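PDB 6LPI: acetolactate synthase isozyme 1 large subunit from Escherichia coli, which belongs to the thiamine diphosphate enzyme family and binds thiamine diphosphate, a magnesium ion and flavin-adenine dinucleotide. Local coordinates for residues Val215-Gly220 with Leu282-Asp287; Val222-Ala227 with Arg406-Leu411; Thr240-Met245 with Pro255-Met260. All blocks are in the same frame, centred on the assembly; numbering follows the deposited sequence.

Contact 1. Residues Val215-Gly220 with Leu282-Asp287; sequences VLYLGG and LGARFD. With FAD (flavin-adenine dinucleotide), chain I.
Leu218 pairs with Leu282 in a buried parallel bridge at the C-terminal ends of strands 214-218 and 278-282. These are the two middle strands of the Rossmann-like sheet of the central domain, with strand order 3-2-1-4-5-6. Two backbone bonds make the bridge: Leu282 N to Tyr217 O (3.0 Å), and Gly219 N to Leu282 O (3.0 Å). On one face, Leu216 CD1 meets Leu282 CD1 at 3.6 Å. On the other lies the ring of Tyr217. With CG anti to the backbone N (chi1 165°), this lays the ring against Ala284 and Phe286. Ala284 CB sits over its face, 3.8 Å from the ring centroid, in a CH-pi contact. The edge of the same ring points at the face of Phe286 in a T-shaped pair, with planes at 84°.

Just past the bridge the chains draw together, and FAD lies at their ends. Gly219 has no side chain, so its CA can approach Gly283 O to 3.2 Å; Gly283 turns the other chain with a positive phi. The pyrophosphate is held from both loops. Arg285 N gives a bond to FAD O1P, and Gly220 N gives a nearly straight one of 2.7 Å to FAD O2P.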
# COMPACT_ATOMS: atom_id res chain seq x y z
N VAL B 215 3.26 -15.97 -19.00
CA VAL B 215 2.52 -15.87 -17.76
C VAL B 215 2.21 -14.41 -17.54
O VAL B 215 2.97 -13.52 -17.94
CB VAL B 215 3.25 -16.45 -16.53
CG1 VAL B 215 3.93 -17.76 -16.84
CG2 VAL B 215 4.18 -15.42 -15.94
N LEU B 216 1.04 -14.16 -16.97
CA LEU B 216 0.57 -12.82 -16.65
C LEU B 216 0.78 -12.62 -15.15
O LEU B 216 0.33 -13.44 -14.35
CB LEU B 216 -0.88 -12.65 -17.09
CG LEU B 216 -1.73 -11.44 -16.71
CD1 LEU B 216 -1.19 -10.22 -17.40
CD2 LEU B 216 -3.15 -11.67 -17.17
N TYR B 217 1.54 -11.62 -14.80
CA TYR B 217 1.99 -11.38 -13.44
C TYR B 217 1.31 -10.09 -12.96
O TYR B 217 1.67 -8.99 -13.37
CB TYR B 217 3.52 -11.34 -13.45
CG TYR B 217 4.25 -10.79 -12.26
CD1 TYR B 217 3.65 -10.64 -11.02
CD2 TYR B 217 5.56 -10.38 -12.40
CE1 TYR B 217 4.35 -10.12 -9.96
CE2 TYR B 217 6.26 -9.85 -11.35
CZ TYR B 217 5.65 -9.72 -10.13
OH TYR B 217 6.36 -9.19 -9.09
N LEU B 218 0.31 -10.24 -12.10
CA LEU B 218 -0.51 -9.13 -11.62
C LEU B 218 -0.07 -8.64 -10.25
O LEU B 218 0.28 -9.44 -9.37
CB LEU B 218 -1.98 -9.53 -11.55
CG LEU B 218 -2.46 -10.16 -12.83
CD1 LEU B 218 -3.97 -10.44 -12.70
CD2 LEU B 218 -2.15 -9.13 -13.92
N GLY B 219 -0.11 -7.31 -10.09
CA GLY B 219 0.19 -6.66 -8.84
C GLY B 219 -0.94 -5.75 -8.40
O GLY B 219 -1.99 -5.66 -9.04
N GLY B 220 -0.71 -5.08 -7.27
CA GLY B 220 -1.72 -4.23 -6.68
C GLY B 220 -2.15 -3.05 -7.53
O GLY B 220 -3.08 -2.34 -7.15
N LEU B 282 1.87 -6.44 -15.03
CA LEU B 282 0.98 -5.30 -14.91
C LEU B 282 0.81 -4.98 -13.44
O LEU B 282 0.39 -5.84 -12.67
CB LEU B 282 -0.37 -5.59 -15.54
CG LEU B 282 -0.28 -6.23 -16.91
CD1 LEU B 282 -1.66 -6.62 -17.42
CD2 LEU B 282 0.38 -5.23 -17.83
N GLY B 283 1.15 -3.75 -13.06
CA GLY B 283 0.90 -3.29 -11.71
C GLY B 283 1.73 -3.95 -10.63
O GLY B 283 1.41 -3.79 -9.46
N ALA B 284 2.80 -4.67 -10.98
CA ALA B 284 3.71 -5.22 -9.99
C ALA B 284 5.04 -4.50 -10.03
O ALA B 284 5.41 -3.89 -11.04
CB ALA B 284 3.94 -6.72 -10.20
N ARG B 285 5.81 -4.65 -8.95
CA ARG B 285 7.03 -3.87 -8.74
C ARG B 285 8.23 -4.77 -8.39
O ARG B 285 9.17 -4.31 -7.73
CB ARG B 285 6.80 -2.82 -7.63
CG ARG B 285 6.67 -3.39 -6.23
CD ARG B 285 6.51 -2.31 -5.17
NE ARG B 285 6.07 -2.84 -3.87
CZ ARG B 285 6.88 -3.10 -2.84
NH1 ARG B 285 8.18 -2.90 -2.94
NH2 ARG B 285 6.40 -3.57 -1.71
N PHE B 286 8.16 -6.05 -8.76
CA PHE B 286 9.24 -7.03 -8.55
C PHE B 286 9.79 -7.00 -7.12
O PHE B 286 11.00 -7.03 -6.91
CB PHE B 286 10.37 -6.83 -9.56
CG PHE B 286 9.95 -6.98 -10.97
CD1 PHE B 286 9.57 -5.86 -11.71
CD2 PHE B 286 9.93 -8.23 -11.59
CE1 PHE B 286 9.17 -5.96 -13.04
CE2 PHE B 286 9.53 -8.35 -12.92
CZ PHE B 286 9.15 -7.21 -13.65
N ASP B 287 8.91 -6.90 -6.13
CA ASP B 287 9.38 -6.97 -4.76
C ASP B 287 10.04 -8.33 -4.54
O ASP B 287 9.61 -9.34 -5.11
CB ASP B 287 8.22 -6.72 -3.78
CG ASP B 287 8.65 -6.67 -2.32
OD1 ASP B 287 8.88 -5.55 -1.79
OD2 ASP B 287 8.72 -7.74 -1.67
PA FAD I . 2.28 -2.93 -4.93
O1A FAD I . 0.96 -3.39 -4.43
O2A FAD I . 3.02 -1.92 -4.09
O5B FAD I . 1.89 -2.39 -6.36
C5B FAD I . 2.05 -1.00 -6.72
C4B FAD I . 2.62 -0.96 -8.11
O4B FAD I . 1.55 -0.80 -9.08
C3B FAD I . 3.58 0.20 -8.37
O3B FAD I . 4.62 -0.26 -9.24
C2B FAD I . 2.64 1.25 -8.98
O2B FAD I . 3.30 2.25 -9.74
C1B FAD I . 1.80 0.34 -9.87
N9A FAD I . 0.54 0.90 -10.31
C8A FAD I . -0.46 1.43 -9.53
N7A FAD I . -1.51 1.84 -10.22
C5A FAD I . -1.17 1.56 -11.53
C6A FAD I . -1.85 1.76 -12.75
N6A FAD I . -3.06 2.31 -12.85
N1A FAD I . -1.23 1.38 -13.89
C2A FAD I . -0.01 0.83 -13.80
N3A FAD I . 0.72 0.59 -12.71
C4A FAD I . 0.09 0.98 -11.60
N1 FAD I . 4.13 -10.80 -1.74
C2 FAD I . 4.18 -11.76 -2.71
O2 FAD I . 3.99 -11.47 -3.89
N3 FAD I . 4.42 -13.08 -2.38
C4 FAD I . 4.63 -13.56 -1.11
O4 FAD I . 4.83 -14.76 -0.93
C4X FAD I . 4.59 -12.54 -0.07
N5 FAD I . 4.79 -12.90 1.18
C5X FAD I . 4.73 -11.91 2.15
C6 FAD I . 4.92 -12.28 3.49
C7 FAD I . 4.86 -11.32 4.50
C7M FAD I . 5.08 -11.74 5.93
C8 FAD I . 4.61 -9.98 4.18
C8M FAD I . 4.55 -8.92 5.26
C9 FAD I . 4.42 -9.61 2.85
C9A FAD I . 4.49 -10.57 1.84
N10 FAD I . 4.30 -10.23 0.48
C10 FAD I . 4.34 -11.18 -0.50
C1' FAD I . 4.03 -8.84 0.08
C2' FAD I . 5.28 -8.13 -0.41
O2' FAD I . 6.02 -7.61 0.70
C3' FAD I . 4.87 -6.96 -1.30
O3' FAD I . 3.99 -6.09 -0.59
C4' FAD I . 4.18 -7.36 -2.60
O4' FAD I . 4.80 -8.55 -3.09
C5' FAD I . 4.26 -6.28 -3.65
O5' FAD I . 3.25 -6.52 -4.65
P FAD I . 3.05 -5.53 -5.83
O1P FAD I . 4.18 -5.72 -6.84
O2P FAD I . 1.77 -5.63 -6.27
O3P FAD I . 3.26 -4.16 -5.11

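Contact 2. Residues Val222-Ala227 with Arg406-Leu411; sequences VINAPA and RPRQWL
Arg408 bends at chi3 (87°), and this turns its guanidinium toward Asn224. The amide of Asn224 comes to meet it, with CG beside its own backbone N (chi1 -57°). NH1 of Arg408 then lies 2.8 Å from OD1 of Asn224. The hydrogen bond is weak because it is well bent. The oxygen stands at the guanidinium edge, near its plane, and the amide and guanidinium planes are only 18° apart.

Ile223 crosses the arginine chain at about a right angle. Its CG1 rests 3.8 Å from Arg408 CG, and its CG2 approaches Arg408 NH1 obliquely at 3.7 Å. Its two branches thus meet the aliphatic and the charged part of the arginine.

This contact joins two domains. Residues 222-225 form a type I turn of the Rossmann-like central domain, closed by Ala225 N to Val222 O, that leads into its helix 226-235. Residues 406-409 lead into strand 410-411, the outermost strand, within this chain, of the sheet of the C-terminal thiamine diphosphate-binding domain. Arg408 also reaches the N-terminal one: its NE bonds to Arg72 O, and its NH2 makes a weak bond to Ala71 O.

At the other end two proline rings meet obliquely. CG of Pro407 touches CG of Pro226 at 3.5 Å, and CB of Pro407 is 3.9 Å from Ile223 O.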
# COMPACT_ATOMS: atom_id res chain seq x y z
N VAL B 222 -3.30 -3.14 -10.71
CA VAL B 222 -4.35 -3.47 -11.67
C VAL B 222 -5.73 -3.42 -11.02
O VAL B 222 -6.72 -3.83 -11.63
CB VAL B 222 -4.11 -4.86 -12.27
CG1 VAL B 222 -2.76 -4.91 -12.94
CG2 VAL B 222 -4.26 -5.91 -11.17
N ILE B 223 -5.78 -2.95 -9.77
CA ILE B 223 -6.94 -3.17 -8.90
C ILE B 223 -8.22 -2.56 -9.45
O ILE B 223 -9.31 -3.08 -9.19
CB ILE B 223 -6.62 -2.65 -7.49
CG1 ILE B 223 -7.59 -3.25 -6.48
CG2 ILE B 223 -6.65 -1.12 -7.49
CD1 ILE B 223 -7.29 -4.69 -6.19
N ASN B 224 -8.14 -1.50 -10.25
CA ASN B 224 -9.30 -0.87 -10.85
C ASN B 224 -9.49 -1.24 -12.32
O ASN B 224 -10.11 -0.47 -13.06
CB ASN B 224 -9.25 0.66 -10.73
CG ASN B 224 -9.14 1.13 -9.32
OD1 ASN B 224 -9.99 0.82 -8.49
ND2 ASN B 224 -8.18 1.99 -9.07
N ALA B 225 -9.02 -2.40 -12.73
CA ALA B 225 -9.22 -2.84 -14.09
C ALA B 225 -9.52 -4.33 -14.12
O ALA B 225 -8.88 -5.07 -14.88
CB ALA B 225 -7.99 -2.51 -14.94
N PRO B 226 -10.49 -4.82 -13.34
CA PRO B 226 -10.73 -6.27 -13.31
C PRO B 226 -11.30 -6.79 -14.60
O PRO B 226 -10.97 -7.90 -15.03
CB PRO B 226 -11.71 -6.43 -12.14
CG PRO B 226 -11.91 -5.01 -11.57
CD PRO B 226 -11.57 -4.09 -12.66
N ALA B 227 -12.20 -6.00 -15.21
CA ALA B 227 -12.82 -6.38 -16.47
C ALA B 227 -11.77 -6.64 -17.54
O ALA B 227 -11.72 -7.72 -18.13
CB ALA B 227 -13.78 -5.29 -16.93
N ARG B 406 -12.95 -11.21 -5.39
CA ARG B 406 -13.38 -9.90 -5.84
C ARG B 406 -12.23 -8.92 -5.70
O ARG B 406 -11.40 -9.04 -4.79
CB ARG B 406 -14.58 -9.36 -5.02
CG ARG B 406 -15.95 -9.95 -5.34
CD ARG B 406 -17.07 -9.30 -4.52
NE ARG B 406 -16.69 -9.03 -3.13
CZ ARG B 406 -16.28 -7.84 -2.68
NH1 ARG B 406 -16.18 -6.82 -3.52
NH2 ARG B 406 -15.94 -7.68 -1.41
N PRO B 407 -12.14 -7.94 -6.60
CA PRO B 407 -11.26 -6.80 -6.34
C PRO B 407 -11.75 -6.02 -5.12
O PRO B 407 -12.93 -6.01 -4.80
CB PRO B 407 -11.36 -5.96 -7.62
CG PRO B 407 -11.81 -6.93 -8.65
CD PRO B 407 -12.70 -7.91 -7.96
N ARG B 408 -10.80 -5.37 -4.45
CA ARG B 408 -11.06 -4.58 -3.25
C ARG B 408 -11.90 -5.35 -2.23
O ARG B 408 -12.70 -4.78 -1.49
CB ARG B 408 -11.68 -3.24 -3.62
CG ARG B 408 -10.89 -2.57 -4.75
CD ARG B 408 -11.23 -1.13 -5.01
NE ARG B 408 -10.41 -0.32 -4.12
CZ ARG B 408 -9.52 0.60 -4.50
NH1 ARG B 408 -9.32 0.85 -5.79
NH2 ARG B 408 -8.83 1.27 -3.58
N GLN B 409 -11.66 -6.65 -2.15
CA GLN B 409 -12.22 -7.49 -1.09
C GLN B 409 -11.19 -7.86 -0.05
O GLN B 409 -11.54 -8.05 1.12
CB GLN B 409 -12.82 -8.76 -1.70
CG GLN B 409 -12.99 -9.88 -0.72
CD GLN B 409 -13.78 -11.03 -1.27
OE1 GLN B 409 -14.86 -11.36 -0.76
NE2 GLN B 409 -13.24 -11.68 -2.31
N TRP B 410 -9.93 -7.87 -0.46
CA TRP B 410 -8.78 -8.34 0.30
C TRP B 410 -7.97 -7.12 0.74
O TRP B 410 -7.48 -6.36 -0.10
CB TRP B 410 -7.97 -9.28 -0.58
CG TRP B 410 -6.65 -9.72 -0.10
CD1 TRP B 410 -5.44 -9.46 -0.68
CD2 TRP B 410 -6.39 -10.57 1.02
NE1 TRP B 410 -4.44 -10.09 0.03
CE2 TRP B 410 -4.99 -10.76 1.08
CE3 TRP B 410 -7.20 -11.14 2.01
CZ2 TRP B 410 -4.39 -11.53 2.07
CZ3 TRP B 410 -6.59 -11.90 2.99
CH2 TRP B 410 -5.20 -12.09 3.01
N LEU B 411 -7.90 -6.90 2.05
CA LEU B 411 -7.20 -5.79 2.68
C LEU B 411 -6.08 -6.35 3.55
O LEU B 411 -6.34 -6.87 4.64
CB LEU B 411 -8.13 -4.94 3.55
CG LEU B 411 -8.93 -3.74 3.03
CD1 LEU B 411 -9.76 -4.08 1.83
CD2 LEU B 411 -9.80 -3.15 4.12

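Contact 3. Residues Thr240-Met245 with Pro255-Met260; sequences TTMTLM and PLSLGM. With FAD (flavin-adenine dinucleotide), chain I.
Met260 leans over the end of strand 240-242 and runs on to the flavin. Its CB and CG both lie beside Met242 O, with CB at 3.5 Å. CG stands anti to the backbone N (chi1 162°), which sends the chain on past the end of strand 240-242. SD then passes Leu244, 3.9 Å from its CA, and the two side chains lie side by side, pointing the same way. The tip CE stops 3.7 Å from FAD O4.

The backbones form a parallel pair at the edge of the central domain's Rossmann-like sheet, counted within this chain. The two strands run 13° apart. Thr240 N bonds to Leu256 O at 2.8 Å, and Leu258 N bonds to Thr240 O. Met242 N bonds to Gly259 O. The carbonyls of Leu256 and Gly259 each take a threonine hydroxyl as well: Thr240 OG1 comes to Leu256 O from above the carbonyl plane, while Thr241 OG1 is 3.0 Å from Gly259 O. Ser257 OG accepts from Gly259 N in an ST turn.

Past the strand, Thr243 OG1 bonds to FAD O2P at 3.1 Å, and Leu244 N makes a weak bond to FAD O2. Two threonine hydroxyls serve the strand pair and a third the phosphate, while the methyl CE of Met260 gives the flavin O4 side an uncharged, nonpolar neighbour.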
# COMPACT_ATOMS: atom_id res chain seq x y z
N THR B 240 -2.12 -16.97 -15.03
CA THR B 240 -2.00 -15.70 -14.32
C THR B 240 -1.65 -15.91 -12.86
O THR B 240 -2.31 -16.68 -12.15
CB THR B 240 -3.29 -14.89 -14.43
OG1 THR B 240 -4.28 -15.54 -13.64
CG2 THR B 240 -3.76 -14.87 -15.86
N THR B 241 -0.58 -15.27 -12.42
CA THR B 241 -0.16 -15.28 -11.03
C THR B 241 -0.40 -13.90 -10.43
O THR B 241 -0.33 -12.88 -11.13
CB THR B 241 1.32 -15.67 -10.91
OG1 THR B 241 1.66 -15.84 -9.52
CG2 THR B 241 2.23 -14.62 -11.51
N MET B 242 -0.65 -13.85 -9.13
CA MET B 242 -0.88 -12.57 -8.48
C MET B 242 0.05 -12.41 -7.29
O MET B 242 0.48 -13.39 -6.67
CB MET B 242 -2.33 -12.44 -8.01
CG MET B 242 -3.37 -12.54 -9.11
SD MET B 242 -4.90 -13.33 -8.53
CE MET B 242 -4.52 -15.08 -8.68
N THR B 243 0.40 -11.16 -7.00
CA THR B 243 1.10 -10.87 -5.76
C THR B 243 0.12 -10.91 -4.60
O THR B 243 -1.09 -11.02 -4.79
CB THR B 243 1.74 -9.49 -5.82
OG1 THR B 243 0.70 -8.53 -5.97
CG2 THR B 243 2.69 -9.40 -6.99
N LEU B 244 0.65 -10.78 -3.37
CA LEU B 244 -0.23 -10.65 -2.21
C LEU B 244 -1.23 -9.51 -2.35
O LEU B 244 -2.34 -9.59 -1.80
CB LEU B 244 0.60 -10.46 -0.94
CG LEU B 244 -0.22 -10.37 0.35
CD1 LEU B 244 -0.88 -11.69 0.62
CD2 LEU B 244 0.67 -9.97 1.50
N MET B 245 -0.86 -8.44 -3.05
CA MET B 245 -1.71 -7.27 -3.22
C MET B 245 -2.73 -7.42 -4.32
O MET B 245 -3.53 -6.50 -4.52
CB MET B 245 -0.85 -6.03 -3.53
CG MET B 245 0.23 -5.74 -2.49
SD MET B 245 -0.48 -5.67 -0.84
CE MET B 245 -1.11 -3.98 -0.94
N PRO B 255 -9.64 -21.20 -13.77
CA PRO B 255 -8.74 -22.22 -14.32
C PRO B 255 -7.42 -21.67 -14.82
O PRO B 255 -6.54 -22.47 -15.17
CB PRO B 255 -9.56 -22.82 -15.47
CG PRO B 255 -10.96 -22.53 -15.13
CD PRO B 255 -10.94 -21.20 -14.45
N LEU B 256 -7.27 -20.36 -14.92
CA LEU B 256 -6.00 -19.77 -15.27
C LEU B 256 -5.23 -19.28 -14.05
O LEU B 256 -4.19 -18.65 -14.20
CB LEU B 256 -6.19 -18.63 -16.27
CG LEU B 256 -6.71 -18.97 -17.67
CD1 LEU B 256 -7.18 -17.70 -18.38
CD2 LEU B 256 -5.70 -19.70 -18.53
N SER B 257 -5.77 -19.48 -12.86
CA SER B 257 -5.18 -18.91 -11.65
C SER B 257 -4.03 -19.77 -11.18
O SER B 257 -4.24 -20.87 -10.65
CB SER B 257 -6.22 -18.79 -10.54
OG SER B 257 -5.61 -18.35 -9.34
N LEU B 258 -2.83 -19.25 -11.31
CA LEU B 258 -1.69 -19.84 -10.62
C LEU B 258 -1.69 -19.47 -9.16
O LEU B 258 -0.79 -19.87 -8.43
CB LEU B 258 -0.40 -19.32 -11.24
CG LEU B 258 -0.09 -19.71 -12.66
CD1 LEU B 258 1.22 -19.07 -13.01
CD2 LEU B 258 0.01 -21.21 -12.72
N GLY B 259 -2.69 -18.71 -8.72
CA GLY B 259 -2.65 -18.21 -7.37
C GLY B 259 -1.45 -17.31 -7.19
O GLY B 259 -0.86 -16.79 -8.15
N MET B 260 -1.01 -17.20 -5.95
CA MET B 260 0.02 -16.25 -5.58
C MET B 260 1.40 -16.88 -5.69
O MET B 260 1.59 -18.05 -5.35
CB MET B 260 -0.21 -15.75 -4.16
CG MET B 260 0.99 -15.12 -3.55
SD MET B 260 0.64 -14.40 -1.95
CE MET B 260 1.23 -15.74 -0.94
PA FAD I . 2.28 -2.93 -4.93
O1A FAD I . 0.96 -3.39 -4.43
O2A FAD I . 3.02 -1.92 -4.09
O5B FAD I . 1.89 -2.39 -6.36
C5B FAD I . 2.05 -1.00 -6.72
C4B FAD I . 2.62 -0.96 -8.11
O4B FAD I . 1.55 -0.80 -9.08
C3B FAD I . 3.58 0.20 -8.37
O3B FAD I . 4.62 -0.26 -9.24
C2B FAD I . 2.64 1.25 -8.98
O2B FAD I . 3.30 2.25 -9.74
C1B FAD I . 1.80 0.34 -9.87
N9A FAD I . 0.54 0.90 -10.31
C8A FAD I . -0.46 1.43 -9.53
N7A FAD I . -1.51 1.84 -10.22
C5A FAD I . -1.17 1.56 -11.53
C6A FAD I . -1.85 1.76 -12.75
N6A FAD I . -3.06 2.31 -12.85
N1A FAD I . -1.23 1.38 -13.89
C2A FAD I . -0.01 0.83 -13.80
N3A FAD I . 0.72 0.59 -12.71
C4A FAD I . 0.09 0.98 -11.60
N1 FAD I . 4.13 -10.80 -1.74
C2 FAD I . 4.18 -11.76 -2.71
O2 FAD I . 3.99 -11.47 -3.89
N3 FAD I . 4.42 -13.08 -2.38
C4 FAD I . 4.63 -13.56 -1.11
O4 FAD I . 4.83 -14.76 -0.93
C4X FAD I . 4.59 -12.54 -0.07
N5 FAD I . 4.79 -12.90 1.18
C5X FAD I . 4.73 -11.91 2.15
C6 FAD I . 4.92 -12.28 3.49
C7 FAD I . 4.86 -11.32 4.50
C7M FAD I . 5.08 -11.74 5.93
C8 FAD I . 4.61 -9.98 4.18
C8M FAD I . 4.55 -8.92 5.26
C9 FAD I . 4.42 -9.61 2.85
C9A FAD I . 4.49 -10.57 1.84
N10 FAD I . 4.30 -10.23 0.48
C10 FAD I . 4.34 -11.18 -0.50
C1' FAD I . 4.03 -8.84 0.08
C2' FAD I . 5.28 -8.13 -0.41
O2' FAD I . 6.02 -7.61 0.70
C3' FAD I . 4.87 -6.96 -1.30
O3' FAD I . 3.99 -6.09 -0.59
C4' FAD I . 4.18 -7.36 -2.60
O4' FAD I . 4.80 -8.55 -3.09
C5' FAD I . 4.26 -6.28 -3.65
O5' FAD I . 3.25 -6.52 -4.65
P FAD I . 3.05 -5.53 -5.83
O1P FAD I . 4.18 -5.72 -6.84
O2P FAD I . 1.77 -5.63 -6.27
O3P FAD I . 3.26 -4.16 -5.11

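How the contacts relate
Contacts 1 and 3 share one parallel sheet of the central domain, with centres 10 Å apart. Their strands 214-218 and 240-242 are neighbours, probably hydrogen-bonded from Leu216 O to Thr241 N and from Leu218 N to Thr241 O. Both end on FAD. Along the chain, contact 3 falls between the two halves of contact 1. Contact 2 lies 13 Å from the centre of each. Its segment 222-227 follows strand 214-218, whereas 406-411 comes last, from the C-terminal domain. Trp410 NE1 probably bonds to Leu244 O, which links contacts 2 and 3. The FAD-binding ends of the central sheet are thus tied directly to the interface with the C-terminal thiamine diphosphate-binding domain.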